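NADPH-quinone reductase (Pediococcus pentosaceus ATCC 25745, PDB 3HA2) probably transfers electrons from NAD(P)H to quinones through bound FMN, with this chain forming the flavodoxin-like part of a longer protein. Local coordinates at residues A[59-64]-A[97-102]; A[22-27]-A[159-164]; A[34-39]-A[67-72]; A[2-7]-A[50-55]. One frame throughout, in Å; residues are numbered along the deposited sequence.

Interaction 1: residues A[59-64]-A[97-102]; sequences FPLYWY and IVVSTG
The ring of F59 meets the side chains of I97 and V99 on the next strand. Both methyls come at it on a slant. I97 CG2 lies 3.8 Å from F59 CE1 and about as near to CZ. V99 CG2 lies 3.7 Å from F59 CE2, so the outer end of the ring bridges the two side chains. F59 CG sits between its backbone N and carbonyl carbon (chi1 57°), which leans the ring over the neighbouring strand. The second ring, that of P60, points to the other side of the sheet, and P60 CB touches S100 OG at 3.8 Å. L61 then returns to the side of F59. Its CB packs on V99 CG2, and its CD2 lies alongside T101 CG2.

Three backbone bonds tie the parallel strands. F59 N gives to V98 O at 3.0 Å, S100 N gives to F59 O at 3.0 Å, and L61 N gives to S100 O at 2.8 Å.

M122 covers F59 and L61. Strand 94-101 lies between strands 54-60 and 135-143, and V99 bonds on to L140 and V142. Y160 and Y163 of helix 150-165 cover V98.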
loop_
_atom_site.group_PDB
_atom_site.type_symbol
_atom_site.label_atom_id
_atom_site.label_comp_id
_atom_site.label_asym_id
_atom_site.label_seq_id
_atom_site.Cartn_x
_atom_site.Cartn_y
_atom_site.Cartn_z
ATOM N N PHE A 59 1.030 -12.139 -3.329
ATOM C CA PHE A 59 0.619 -11.137 -4.312
ATOM C C PHE A 59 1.769 -10.647 -5.193
ATOM O O PHE A 59 2.934 -10.751 -4.807
ATOM C CB PHE A 59 -0.021 -9.946 -3.575
ATOM C CG PHE A 59 0.889 -9.288 -2.532
ATOM C CD1 PHE A 59 0.905 -9.720 -1.197
ATOM C CD2 PHE A 59 1.734 -8.239 -2.898
ATOM C CE1 PHE A 59 1.752 -9.115 -0.245
ATOM C CE2 PHE A 59 2.576 -7.621 -1.950
ATOM C CZ PHE A 59 2.579 -8.061 -0.621
ATOM N N PRO A 60 1.437 -10.095 -6.370
ATOM C CA PRO A 60 2.442 -9.420 -7.200
ATOM C C PRO A 60 2.672 -7.989 -6.735
ATOM O O PRO A 60 1.756 -7.319 -6.246
ATOM C CB PRO A 60 1.809 -9.446 -8.586
ATOM C CG PRO A 60 0.339 -9.368 -8.321
ATOM C CD PRO A 60 0.110 -10.122 -7.019
ATOM N N LEU A 61 3.897 -7.518 -6.889
ATOM C CA LEU A 61 4.229 -6.168 -6.477
ATOM C C LEU A 61 3.752 -5.199 -7.584
ATOM O O LEU A 61 4.167 -5.306 -8.749
ATOM C CB LEU A 61 5.742 -6.078 -6.253
ATOM C CG LEU A 61 6.290 -4.820 -5.602
ATOM C CD1 LEU A 61 5.957 -4.838 -4.114
ATOM C CD2 LEU A 61 7.802 -4.679 -5.844
ATOM N N TYR A 62 2.839 -4.302 -7.228
ATOM C CA TYR A 62 2.302 -3.319 -8.173
ATOM C C TYR A 62 2.695 -1.949 -7.629
ATOM O O TYR A 62 2.280 -1.584 -6.525
ATOM C CB TYR A 62 0.772 -3.419 -8.217
ATOM C CG TYR A 62 0.203 -4.554 -9.052
ATOM C CD1 TYR A 62 1.032 -5.517 -9.611
ATOM C CD2 TYR A 62 -1.171 -4.655 -9.277
ATOM C CE1 TYR A 62 0.535 -6.552 -10.375
ATOM C CE2 TYR A 62 -1.684 -5.697 -10.054
ATOM C CZ TYR A 62 -0.813 -6.644 -10.582
ATOM O OH TYR A 62 -1.268 -7.698 -11.343
ATOM N N TRP A 63 3.493 -1.198 -8.390
ATOM C CA TRP A 63 4.038 0.083 -7.884
ATOM C C TRP A 63 4.509 0.007 -6.424
ATOM O O TRP A 63 4.084 0.805 -5.570
ATOM C CB TRP A 63 3.049 1.255 -8.075
ATOM C CG TRP A 63 2.852 1.631 -9.535
ATOM C CD1 TRP A 63 1.684 1.573 -10.236
ATOM C CD2 TRP A 63 3.855 2.089 -10.459
ATOM N NE1 TRP A 63 1.896 1.972 -11.536
ATOM C CE2 TRP A 63 3.213 2.300 -11.700
ATOM C CE3 TRP A 63 5.227 2.361 -10.352
ATOM C CZ2 TRP A 63 3.899 2.759 -12.846
ATOM C CZ3 TRP A 63 5.913 2.815 -11.490
ATOM C CH2 TRP A 63 5.245 3.009 -12.720
ATOM N N TYR A 64 5.389 -0.961 -6.165
ATOM C CA TYR A 64 6.091 -1.115 -4.897
ATOM C C TYR A 64 5.178 -1.457 -3.708
ATOM O O TYR A 64 5.581 -1.298 -2.561
ATOM C CB TYR A 64 6.944 0.141 -4.615
ATOM C CG TYR A 64 7.766 0.523 -5.810
ATOM C CD1 TYR A 64 8.933 -0.168 -6.118
ATOM C CD2 TYR A 64 7.364 1.557 -6.653
ATOM C CE1 TYR A 64 9.697 0.164 -7.209
ATOM C CE2 TYR A 64 8.109 1.887 -7.770
ATOM C CZ TYR A 64 9.278 1.191 -8.036
ATOM O OH TYR A 64 10.022 1.515 -9.145
ATOM N N ILE A 97 4.719 -13.219 3.850
ATOM C CA ILE A 97 4.498 -12.491 2.609
ATOM C C ILE A 97 5.211 -13.244 1.503
ATOM O O ILE A 97 6.430 -13.490 1.593
ATOM C CB ILE A 97 5.086 -11.047 2.708
ATOM C CG1 ILE A 97 4.432 -10.255 3.858
ATOM C CG2 ILE A 97 4.992 -10.328 1.327
ATOM C CD1 ILE A 97 2.963 -9.942 3.668
ATOM N N VAL A 98 4.464 -13.651 0.478
ATOM C CA VAL A 98 5.074 -14.188 -0.752
ATOM C C VAL A 98 4.819 -13.151 -1.846
ATOM O O VAL A 98 3.712 -13.077 -2.378
ATOM C CB VAL A 98 4.495 -15.570 -1.135
ATOM C CG1 VAL A 98 5.144 -16.097 -2.458
ATOM C CG2 VAL A 98 4.749 -16.570 0.017
ATOM N N VAL A 99 5.833 -12.328 -2.142
ATOM C CA VAL A 99 5.667 -11.197 -3.057
ATOM C C VAL A 99 6.445 -11.423 -4.343
ATOM O O VAL A 99 7.637 -11.701 -4.308
ATOM C CB VAL A 99 6.036 -9.823 -2.380
ATOM C CG1 VAL A 99 7.474 -9.833 -1.786
ATOM C CG2 VAL A 99 5.845 -8.678 -3.361
ATOM N N SER A 100 5.756 -11.355 -5.475
ATOM C CA SER A 100 6.416 -11.648 -6.738
ATOM C C SER A 100 6.644 -10.353 -7.514
ATOM O O SER A 100 5.849 -9.396 -7.405
ATOM C CB SER A 100 5.624 -12.693 -7.536
ATOM O OG SER A 100 4.345 -12.200 -7.845
ATOM N N THR A 101 7.763 -10.294 -8.232
ATOM C CA THR A 101 8.100 -9.113 -9.022
ATOM C C THR A 101 8.569 -9.570 -10.410
ATOM O O THR A 101 9.063 -10.663 -10.550
ATOM C CB THR A 101 9.230 -8.247 -8.371
ATOM O OG1 THR A 101 10.514 -8.766 -8.733
ATOM C CG2 THR A 101 9.127 -8.198 -6.861
ATOM N N GLY A 102 8.377 -8.725 -11.417
ATOM C CA GLY A 102 8.935 -8.944 -12.746
ATOM C C GLY A 102 10.327 -8.330 -12.885
ATOM O O GLY A 102 10.925 -8.380 -13.963
#

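Interaction 2: residues A[22-27]-A[159-164]; sequences KAAIEN and AYQQYA
A24 and I25 of segment 22-27 lie against Y160, Q161 and A164 of helix 150-165. The backbones come closest at I25 and Q161, with CA atoms 6.2 Å apart. The longer helix is regular here: A164 N bonds to Y160 O, one turn back. In the shorter one, I25 N reaches back only three residues, to K22 O.

One polar bond crosses the contact. Q161 NE2 gives to A24 O at 2.8 Å, with an angle of 160° at the hydrogen. The donor lies in the carbonyl plane, on a lone pair, and A24 O lies close to the plane of the amide. The Q161 chain is extended beyond CG (chi2 173°), which carries the amide across to the other helix. Its CG also passes A24 O at 3.3 Å.

The rest is apolar. A24 CB sits at the edge of the Y160 ring, 4.1 Å from CD2. I25 CG2 meets two residues one turn apart on helix 150-165. It touches Y160 CE2 at 3.8 Å and A164 CB at 4.1 Å. The far end of the tyrosine is fixed from the sheet, where Y160 OH bonds to E58 OE1, and F21 meets its ring edge-to-face.

Such pairing of the first and last helices, side by side on one face of a parallel sheet, is characteristic of the flavodoxin-like alpha/beta/alpha sandwich.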
loop_
_atom_site.group_PDB
_atom_site.type_symbol
_atom_site.label_atom_id
_atom_site.label_comp_id
_atom_site.label_asym_id
_atom_site.label_seq_id
_atom_site.Cartn_x
_atom_site.Cartn_y
_atom_site.Cartn_z
ATOM N N LYS A 22 0.135 -23.112 -6.424
ATOM C CA LYS A 22 -1.011 -23.887 -5.977
ATOM C C LYS A 22 -0.632 -25.362 -6.045
ATOM O O LYS A 22 -0.817 -26.104 -5.074
ATOM C CB LYS A 22 -2.246 -23.569 -6.839
ATOM C CG LYS A 22 -3.549 -24.281 -6.452
ATOM C CD LYS A 22 -4.604 -24.040 -7.547
ATOM C CE LYS A 22 -6.029 -24.315 -7.114
ATOM N NZ LYS A 22 -6.242 -25.700 -6.608
ATOM N N ALA A 23 -0.059 -25.785 -7.175
ATOM C CA ALA A 23 0.306 -27.189 -7.340
ATOM C C ALA A 23 1.308 -27.640 -6.279
ATOM O O ALA A 23 1.286 -28.793 -5.862
ATOM C CB ALA A 23 0.850 -27.464 -8.750
ATOM N N ALA A 24 2.162 -26.715 -5.836
ATOM C CA ALA A 24 3.243 -27.033 -4.904
ATOM C C ALA A 24 2.758 -27.374 -3.494
ATOM O O ALA A 24 3.430 -28.100 -2.756
ATOM C CB ALA A 24 4.254 -25.894 -4.860
ATOM N N ILE A 25 1.596 -26.848 -3.118
ATOM C CA ILE A 25 1.044 -27.094 -1.789
ATOM C C ILE A 25 -0.240 -27.938 -1.832
ATOM O O ILE A 25 -0.887 -28.145 -0.809
ATOM C CB ILE A 25 0.853 -25.763 -0.984
ATOM C CG1 ILE A 25 0.035 -24.732 -1.779
ATOM C CG2 ILE A 25 2.226 -25.182 -0.600
ATOM C CD1 ILE A 25 -1.462 -24.858 -1.627
ATOM N N GLU A 26 -0.576 -28.447 -3.016
ATOM C CA GLU A 26 -1.804 -29.230 -3.197
ATOM C C GLU A 26 -1.904 -30.463 -2.311
ATOM O O GLU A 26 -3.002 -30.913 -2.001
ATOM C CB GLU A 26 -2.010 -29.610 -4.665
ATOM C CG GLU A 26 -2.935 -28.638 -5.382
ATOM C CD GLU A 26 -3.036 -28.890 -6.877
ATOM O OE1 GLU A 26 -2.531 -29.934 -7.360
ATOM O OE2 GLU A 26 -3.630 -28.025 -7.564
ATOM N N ASN A 27 -0.762 -30.996 -1.891
ATOM C CA ASN A 27 -0.741 -32.225 -1.113
ATOM C C ASN A 27 -0.700 -32.032 0.397
ATOM O O ASN A 27 -0.786 -33.006 1.149
ATOM C CB ASN A 27 0.421 -33.114 -1.567
ATOM C CG ASN A 27 0.384 -33.390 -3.061
ATOM O OD1 ASN A 27 1.397 -33.271 -3.751
ATOM N ND2 ASN A 27 -0.793 -33.742 -3.570
ATOM N N ALA A 159 11.322 -23.996 -1.354
ATOM C CA ALA A 159 11.375 -22.944 -0.334
ATOM C C ALA A 159 9.957 -22.497 0.013
ATOM O O ALA A 159 9.634 -22.264 1.177
ATOM C CB ALA A 159 12.223 -21.751 -0.812
ATOM N N TYR A 160 9.116 -22.399 -1.012
ATOM C CA TYR A 160 7.707 -22.027 -0.835
ATOM C C TYR A 160 6.937 -23.047 0.012
ATOM O O TYR A 160 6.196 -22.678 0.937
ATOM C CB TYR A 160 7.064 -21.856 -2.214
ATOM C CG TYR A 160 5.583 -21.521 -2.192
ATOM C CD1 TYR A 160 5.133 -20.270 -1.759
ATOM C CD2 TYR A 160 4.635 -22.456 -2.624
ATOM C CE1 TYR A 160 3.764 -19.960 -1.748
ATOM C CE2 TYR A 160 3.267 -22.158 -2.616
ATOM C CZ TYR A 160 2.841 -20.913 -2.179
ATOM O OH TYR A 160 1.494 -20.611 -2.203
ATOM N N GLN A 161 7.152 -24.332 -0.276
ATOM C CA GLN A 161 6.565 -25.412 0.523
ATOM C C GLN A 161 6.974 -25.326 1.992
ATOM O O GLN A 161 6.137 -25.472 2.878
ATOM C CB GLN A 161 6.957 -26.784 -0.033
ATOM C CG GLN A 161 6.302 -27.136 -1.342
ATOM C CD GLN A 161 6.855 -28.429 -1.923
ATOM O OE1 GLN A 161 7.985 -28.831 -1.613
ATOM N NE2 GLN A 161 6.064 -29.085 -2.772
ATOM N N GLN A 162 8.259 -25.092 2.242
ATOM C CA GLN A 162 8.772 -24.913 3.605
ATOM C C GLN A 162 8.158 -23.688 4.272
ATOM O O GLN A 162 7.769 -23.728 5.446
ATOM C CB GLN A 162 10.293 -24.771 3.579
ATOM C CG GLN A 162 11.007 -26.050 3.134
ATOM C CD GLN A 162 10.653 -27.216 4.033
ATOM O OE1 GLN A 162 10.947 -27.201 5.235
ATOM N NE2 GLN A 162 10.000 -28.229 3.465
ATOM N N TYR A 163 8.060 -22.613 3.495
ATOM C CA TYR A 163 7.493 -21.349 3.968
ATOM C C TYR A 163 6.065 -21.550 4.469
ATOM O O TYR A 163 5.687 -21.025 5.511
ATOM C CB TYR A 163 7.555 -20.298 2.854
ATOM C CG TYR A 163 7.417 -18.861 3.347
ATOM C CD1 TYR A 163 8.425 -18.268 4.115
ATOM C CD2 TYR A 163 6.276 -18.098 3.042
ATOM C CE1 TYR A 163 8.306 -16.939 4.575
ATOM C CE2 TYR A 163 6.156 -16.762 3.493
ATOM C CZ TYR A 163 7.175 -16.204 4.255
ATOM O OH TYR A 163 7.051 -14.902 4.709
ATOM N N ALA A 164 5.293 -22.354 3.739
ATOM C CA ALA A 164 3.909 -22.648 4.079
ATOM C C ALA A 164 3.725 -23.685 5.191
ATOM O O ALA A 164 2.685 -23.707 5.839
ATOM C CB ALA A 164 3.143 -23.087 2.823
#

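Interaction 3: residues A[34-39]-A[67-72]; sequences HPLVAD and PALLKQ
L36 and L69 each hold CG opposite the backbone N (chi1 -178° and -169°), and this sends both side chains straight across the gap. They meet tip to tip. L36 CG lies 3.8 Å from L69 CD2 and equally near L69 CG.

Each leucine also reaches the backbone behind its partner. L69 CD2 sits in the bend of segment 34-39, 3.6 Å from L36 O and 3.7 Å from V37 C. The other branch, L69 CD1, rests on A38 CA at 3.9 Å. From the opposite direction, L36 CD2 touches the helix itself, 3.7 Å from L70 CA and 3.7 Å from L69 O. It also meets L70 CD1 at 4.0 Å. With an alanine in place of L69, both methyl branches go, which would probably open a gap beside the bend and leave the tip of L36 without its mate.

The contact joins the chain just after strand 31-35 to the first turn of helix 68-77. A8 packs on both L36 and L70, and F59 of strand 54-60 packs on L70. The helix also faces the dimer partner: K71 NZ bonds to Y62 O and A66 O of the second subunit.

No hydrogen bond crosses between the two segments. Between them the contact is therefore made by apolar packing, which is deep at L36 and L70 and gives way to solvent at V37 and A38.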
loop_
_atom_site.group_PDB
_atom_site.type_symbol
_atom_site.label_atom_id
_atom_site.label_comp_id
_atom_site.label_asym_id
_atom_site.label_seq_id
_atom_site.Cartn_x
_atom_site.Cartn_y
_atom_site.Cartn_z
ATOM N N HIS A 34 -6.490 -19.921 -0.692
ATOM C CA HIS A 34 -7.678 -19.069 -0.626
ATOM C C HIS A 34 -7.588 -17.872 -1.555
ATOM O O HIS A 34 -7.072 -16.817 -1.165
ATOM C CB HIS A 34 -7.956 -18.599 0.802
ATOM C CG HIS A 34 -9.253 -17.860 0.941
ATOM N ND1 HIS A 34 -10.477 -18.458 0.719
ATOM C CD2 HIS A 34 -9.515 -16.567 1.247
ATOM C CE1 HIS A 34 -11.440 -17.569 0.904
ATOM N NE2 HIS A 34 -10.885 -16.416 1.230
ATOM N N PRO A 35 -8.082 -18.030 -2.793
ATOM C CA PRO A 35 -8.136 -16.863 -3.677
ATOM C C PRO A 35 -9.000 -15.734 -3.122
ATOM O O PRO A 35 -10.101 -15.970 -2.607
ATOM C CB PRO A 35 -8.736 -17.423 -4.972
ATOM C CG PRO A 35 -8.448 -18.886 -4.922
ATOM C CD PRO A 35 -8.569 -19.247 -3.462
ATOM N N LEU A 36 -8.473 -14.521 -3.200
ATOM C CA LEU A 36 -9.213 -13.339 -2.830
ATOM C C LEU A 36 -10.088 -12.923 -4.010
ATOM O O LEU A 36 -9.591 -12.638 -5.113
ATOM C CB LEU A 36 -8.221 -12.243 -2.422
ATOM C CG LEU A 36 -8.682 -10.880 -1.943
ATOM C CD1 LEU A 36 -9.739 -11.004 -0.856
ATOM C CD2 LEU A 36 -7.457 -10.107 -1.427
ATOM N N VAL A 37 -11.398 -12.932 -3.796
ATOM C CA VAL A 37 -12.338 -12.540 -4.849
ATOM C C VAL A 37 -12.867 -11.132 -4.607
ATOM O O VAL A 37 -12.890 -10.655 -3.468
ATOM C CB VAL A 37 -13.487 -13.545 -5.005
ATOM C CG1 VAL A 37 -12.934 -14.907 -5.419
ATOM C CG2 VAL A 37 -14.314 -13.655 -3.702
ATOM N N ALA A 38 -13.278 -10.467 -5.685
ATOM C CA ALA A 38 -13.674 -9.066 -5.616
ATOM C C ALA A 38 -14.841 -8.873 -4.648
ATOM O O ALA A 38 -14.939 -7.832 -3.999
ATOM C CB ALA A 38 -14.025 -8.530 -7.005
ATOM N N ASP A 39 -15.675 -9.896 -4.508
ATOM C CA ASP A 39 -16.837 -9.805 -3.619
ATOM C C ASP A 39 -16.676 -10.637 -2.337
ATOM O O ASP A 39 -17.615 -11.297 -1.893
ATOM C CB ASP A 39 -18.114 -10.157 -4.385
ATOM C CG ASP A 39 -18.115 -11.589 -4.915
ATOM O OD1 ASP A 39 -17.025 -12.168 -5.126
ATOM O OD2 ASP A 39 -19.214 -12.139 -5.123
ATOM N N PRO A 67 -1.500 -5.156 -4.533
ATOM C CA PRO A 67 -2.632 -4.784 -5.391
ATOM C C PRO A 67 -3.794 -4.236 -4.556
ATOM O O PRO A 67 -3.936 -4.538 -3.362
ATOM C CB PRO A 67 -3.061 -6.113 -6.038
ATOM C CG PRO A 67 -1.883 -7.002 -5.893
ATOM C CD PRO A 67 -1.141 -6.577 -4.684
ATOM N N ALA A 68 -4.625 -3.435 -5.198
ATOM C CA ALA A 68 -5.727 -2.775 -4.511
ATOM C C ALA A 68 -6.708 -3.751 -3.832
ATOM O O ALA A 68 -7.236 -3.445 -2.768
ATOM C CB ALA A 68 -6.461 -1.883 -5.483
ATOM N N LEU A 69 -6.973 -4.904 -4.448
ATOM C CA LEU A 69 -7.917 -5.853 -3.825
ATOM C C LEU A 69 -7.384 -6.353 -2.481
ATOM O O LEU A 69 -8.160 -6.508 -1.544
ATOM C CB LEU A 69 -8.275 -7.046 -4.729
ATOM C CG LEU A 69 -9.474 -7.886 -4.185
ATOM C CD1 LEU A 69 -10.735 -7.053 -3.921
ATOM C CD2 LEU A 69 -9.847 -9.057 -5.076
ATOM N N LEU A 70 -6.077 -6.576 -2.368
ATOM C CA LEU A 70 -5.532 -6.961 -1.057
ATOM C C LEU A 70 -5.643 -5.814 -0.042
ATOM O O LEU A 70 -5.960 -6.041 1.124
ATOM C CB LEU A 70 -4.092 -7.483 -1.138
ATOM C CG LEU A 70 -3.494 -7.942 0.210
ATOM C CD1 LEU A 70 -4.306 -9.086 0.854
ATOM C CD2 LEU A 70 -2.044 -8.352 0.062
ATOM N N LYS A 71 -5.406 -4.581 -0.498
ATOM C CA LYS A 71 -5.507 -3.437 0.394
ATOM C C LYS A 71 -6.959 -3.287 0.851
ATOM O O LYS A 71 -7.216 -2.981 2.014
ATOM C CB LYS A 71 -5.047 -2.156 -0.307
ATOM C CG LYS A 71 -4.960 -0.965 0.624
ATOM C CD LYS A 71 -3.821 -1.185 1.633
ATOM C CE LYS A 71 -4.242 -0.878 3.060
ATOM N NZ LYS A 71 -4.719 0.521 3.291
ATOM N N GLN A 72 -7.907 -3.526 -0.060
ATOM C CA GLN A 72 -9.324 -3.491 0.314
ATOM C C GLN A 72 -9.654 -4.532 1.390
ATOM O O GLN A 72 -10.398 -4.251 2.322
ATOM C CB GLN A 72 -10.242 -3.671 -0.892
ATOM C CG GLN A 72 -11.734 -3.388 -0.588
ATOM C CD GLN A 72 -11.971 -1.930 -0.220
ATOM O OE1 GLN A 72 -11.921 -1.551 0.949
ATOM N NE2 GLN A 72 -12.159 -1.094 -1.231
#

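Interaction 4: residues A[2-7]-A[50-55]; sequences QTLIIV and LQNDRI
Q2 and D53 are bonded in both directions. Q2 N gives to D53 OD2 at 2.9 Å in a nearly straight bond (174°), using the anti lone pair of the carboxylate oxygen. D53 N gives to Q2 O at 2.8 Å. R54 N also gives to Q2 O, at 3.1 Å, so that one carbonyl is gripped by two neighbouring N-H groups. Further on, L4 N gives to R54 O at 2.8 Å. These bonds set T3 opposite R54 and L4 opposite I55 in parallel register.

The amide of N52 folds back over the first strand (chi1 -71°). Its CG packs on L4 CB at 3.5 Å, while ND2 bonds to L48 O in the last turn of helix 42-50. Cutting N52 back to an alanine is likely to leave L48 O without this donor and to open a gap beside L4 CB.

T3 and R54 lie side by side on one face, with T3 OG1 3.9 Å from R54 CB. The R54 chain bends at chi3 (-65°), and its NE forms a salt bridge with E94. T3 OG1 bonds to A164 O. On the other face, I55 CD1 touches L4 CB at 4.2 Å, and I55 CG2 touches I6 CG1.

Strand 3-7 lies between 31-35 and 54-60, and 54-60 is the middle strand of the five. The parallel order 2-1-3-4-5 is that of the flavodoxin-like fold.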
loop_
_atom_site.group_PDB
_atom_site.type_symbol
_atom_site.label_atom_id
_atom_site.label_comp_id
_atom_site.label_asym_id
_atom_site.label_seq_id
_atom_site.Cartn_x
_atom_site.Cartn_y
_atom_site.Cartn_z
ATOM N N GLN A 2 -1.964 -24.937 11.093
ATOM C CA GLN A 2 -2.794 -24.706 9.928
ATOM C C GLN A 2 -2.352 -23.398 9.278
ATOM O O GLN A 2 -2.143 -22.383 9.966
ATOM C CB GLN A 2 -4.276 -24.635 10.330
ATOM C CG GLN A 2 -4.769 -25.810 11.191
ATOM C CD GLN A 2 -4.707 -27.148 10.470
ATOM O OE1 GLN A 2 -5.224 -27.288 9.365
ATOM N NE2 GLN A 2 -4.092 -28.148 11.107
ATOM N N THR A 3 -2.221 -23.428 7.955
ATOM C CA THR A 3 -1.764 -22.262 7.188
ATOM C C THR A 3 -2.823 -21.819 6.195
ATOM O O THR A 3 -3.419 -22.642 5.494
ATOM C CB THR A 3 -0.465 -22.593 6.419
ATOM O OG1 THR A 3 0.532 -23.027 7.345
ATOM C CG2 THR A 3 0.063 -21.387 5.654
ATOM N N LEU A 4 -3.054 -20.506 6.157
ATOM C CA LEU A 4 -3.980 -19.901 5.224
ATOM C C LEU A 4 -3.179 -19.057 4.246
ATOM O O LEU A 4 -2.443 -18.153 4.654
ATOM C CB LEU A 4 -4.972 -18.986 5.989
ATOM C CG LEU A 4 -5.999 -18.202 5.165
ATOM C CD1 LEU A 4 -6.919 -19.137 4.350
ATOM C CD2 LEU A 4 -6.823 -17.290 6.083
ATOM N N ILE A 5 -3.327 -19.347 2.956
ATOM C CA ILE A 5 -2.663 -18.561 1.924
ATOM C C ILE A 5 -3.703 -17.688 1.219
ATOM O O ILE A 5 -4.575 -18.192 0.508
ATOM C CB ILE A 5 -1.893 -19.450 0.938
ATOM C CG1 ILE A 5 -0.928 -20.383 1.701
ATOM C CG2 ILE A 5 -1.103 -18.581 -0.071
ATOM C CD1 ILE A 5 -0.284 -21.405 0.794
ATOM N N ILE A 6 -3.602 -16.378 1.454
ATOM C CA ILE A 6 -4.470 -15.383 0.812
ATOM C C ILE A 6 -3.837 -15.013 -0.523
ATOM O O ILE A 6 -2.794 -14.344 -0.568
ATOM C CB ILE A 6 -4.591 -14.082 1.646
ATOM C CG1 ILE A 6 -5.040 -14.369 3.088
ATOM C CG2 ILE A 6 -5.543 -13.083 0.942
ATOM C CD1 ILE A 6 -6.361 -15.109 3.193
ATOM N N VAL A 7 -4.459 -15.481 -1.592
ATOM C CA VAL A 7 -3.908 -15.345 -2.935
ATOM C C VAL A 7 -4.561 -14.139 -3.578
ATOM O O VAL A 7 -5.721 -14.199 -4.010
ATOM C CB VAL A 7 -4.139 -16.623 -3.767
ATOM C CG1 VAL A 7 -3.544 -16.494 -5.179
ATOM C CG2 VAL A 7 -3.533 -17.813 -3.052
ATOM N N LEU A 50 -9.326 -16.869 11.891
ATOM C CA LEU A 50 -9.417 -17.422 13.238
ATOM C C LEU A 50 -9.018 -18.896 13.273
ATOM O O LEU A 50 -8.536 -19.375 14.294
ATOM C CB LEU A 50 -10.825 -17.236 13.811
ATOM C CG LEU A 50 -11.255 -15.820 14.221
ATOM C CD1 LEU A 50 -12.716 -15.812 14.669
ATOM C CD2 LEU A 50 -10.375 -15.268 15.325
ATOM N N GLN A 51 -9.227 -19.591 12.157
ATOM C CA GLN A 51 -9.015 -21.037 12.060
ATOM C C GLN A 51 -7.573 -21.392 11.680
ATOM O O GLN A 51 -7.226 -22.568 11.595
ATOM C CB GLN A 51 -9.955 -21.634 11.009
ATOM C CG GLN A 51 -11.435 -21.603 11.377
ATOM C CD GLN A 51 -12.332 -21.995 10.209
ATOM O OE1 GLN A 51 -13.307 -21.306 9.902
ATOM N NE2 GLN A 51 -12.002 -23.098 9.546
ATOM N N ASN A 52 -6.746 -20.387 11.413
ATOM C CA ASN A 52 -5.377 -20.659 10.954
ATOM C C ASN A 52 -4.324 -20.018 11.839
ATOM O O ASN A 52 -4.602 -19.022 12.507
ATOM C CB ASN A 52 -5.201 -20.282 9.478
ATOM C CG ASN A 52 -5.935 -21.237 8.549
ATOM O OD1 ASN A 52 -5.343 -22.196 8.043
ATOM N ND2 ASN A 52 -7.233 -21.010 8.357
ATOM N N ASP A 53 -3.127 -20.616 11.856
ATOM C CA ASP A 53 -2.013 -20.188 12.707
ATOM C C ASP A 53 -0.991 -19.359 11.945
ATOM O O ASP A 53 -0.372 -18.461 12.499
ATOM C CB ASP A 53 -1.292 -21.415 13.289
ATOM C CG ASP A 53 -2.231 -22.344 14.014
ATOM O OD1 ASP A 53 -2.807 -21.901 15.031
ATOM O OD2 ASP A 53 -2.398 -23.508 13.569
ATOM N N ARG A 54 -0.794 -19.682 10.679
ATOM C CA ARG A 54 0.130 -18.926 9.846
ATOM C C ARG A 54 -0.652 -18.384 8.657
ATOM O O ARG A 54 -1.315 -19.133 7.948
ATOM C CB ARG A 54 1.284 -19.811 9.361
ATOM C CG ARG A 54 2.256 -19.090 8.441
ATOM C CD ARG A 54 3.451 -19.991 8.081
ATOM N NE ARG A 54 4.250 -20.308 9.262
ATOM C CZ ARG A 54 5.210 -21.230 9.296
ATOM N NH1 ARG A 54 5.500 -21.946 8.210
ATOM N NH2 ARG A 54 5.872 -21.450 10.428
ATOM N N ILE A 55 -0.566 -17.075 8.463
ATOM C CA ILE A 55 -1.317 -16.385 7.436
ATOM C C ILE A 55 -0.289 -15.839 6.462
ATOM O O ILE A 55 0.583 -15.053 6.845
ATOM C CB ILE A 55 -2.158 -15.188 8.003
ATOM C CG1 ILE A 55 -2.884 -15.522 9.339
ATOM C CG2 ILE A 55 -3.113 -14.647 6.933
ATOM C CD1 ILE A 55 -3.857 -16.713 9.305
#

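In the fold
All four contacts belong to one flavodoxin-like domain built on a five-stranded parallel sheet. Interactions 1 and 4 share strand 54-60 and lie about 19 Å apart between centres, on opposite sides of the chain's centre. Along the chain, interaction 4 closes before interaction 1 opens. Interactions 1 and 3 both lie within the long loop closed by interaction 2, which brings helix 150-165 back to helix 18-25. Interaction 2 reaches interaction 1 through Y163 and interaction 4 through A164. Interaction 3 lies about 21 Å from interaction 2 and joins the sheet to helix 68-77. Interactions 1 and 3 touch each other through F59 with P67 and L70, and both also reach the second subunit.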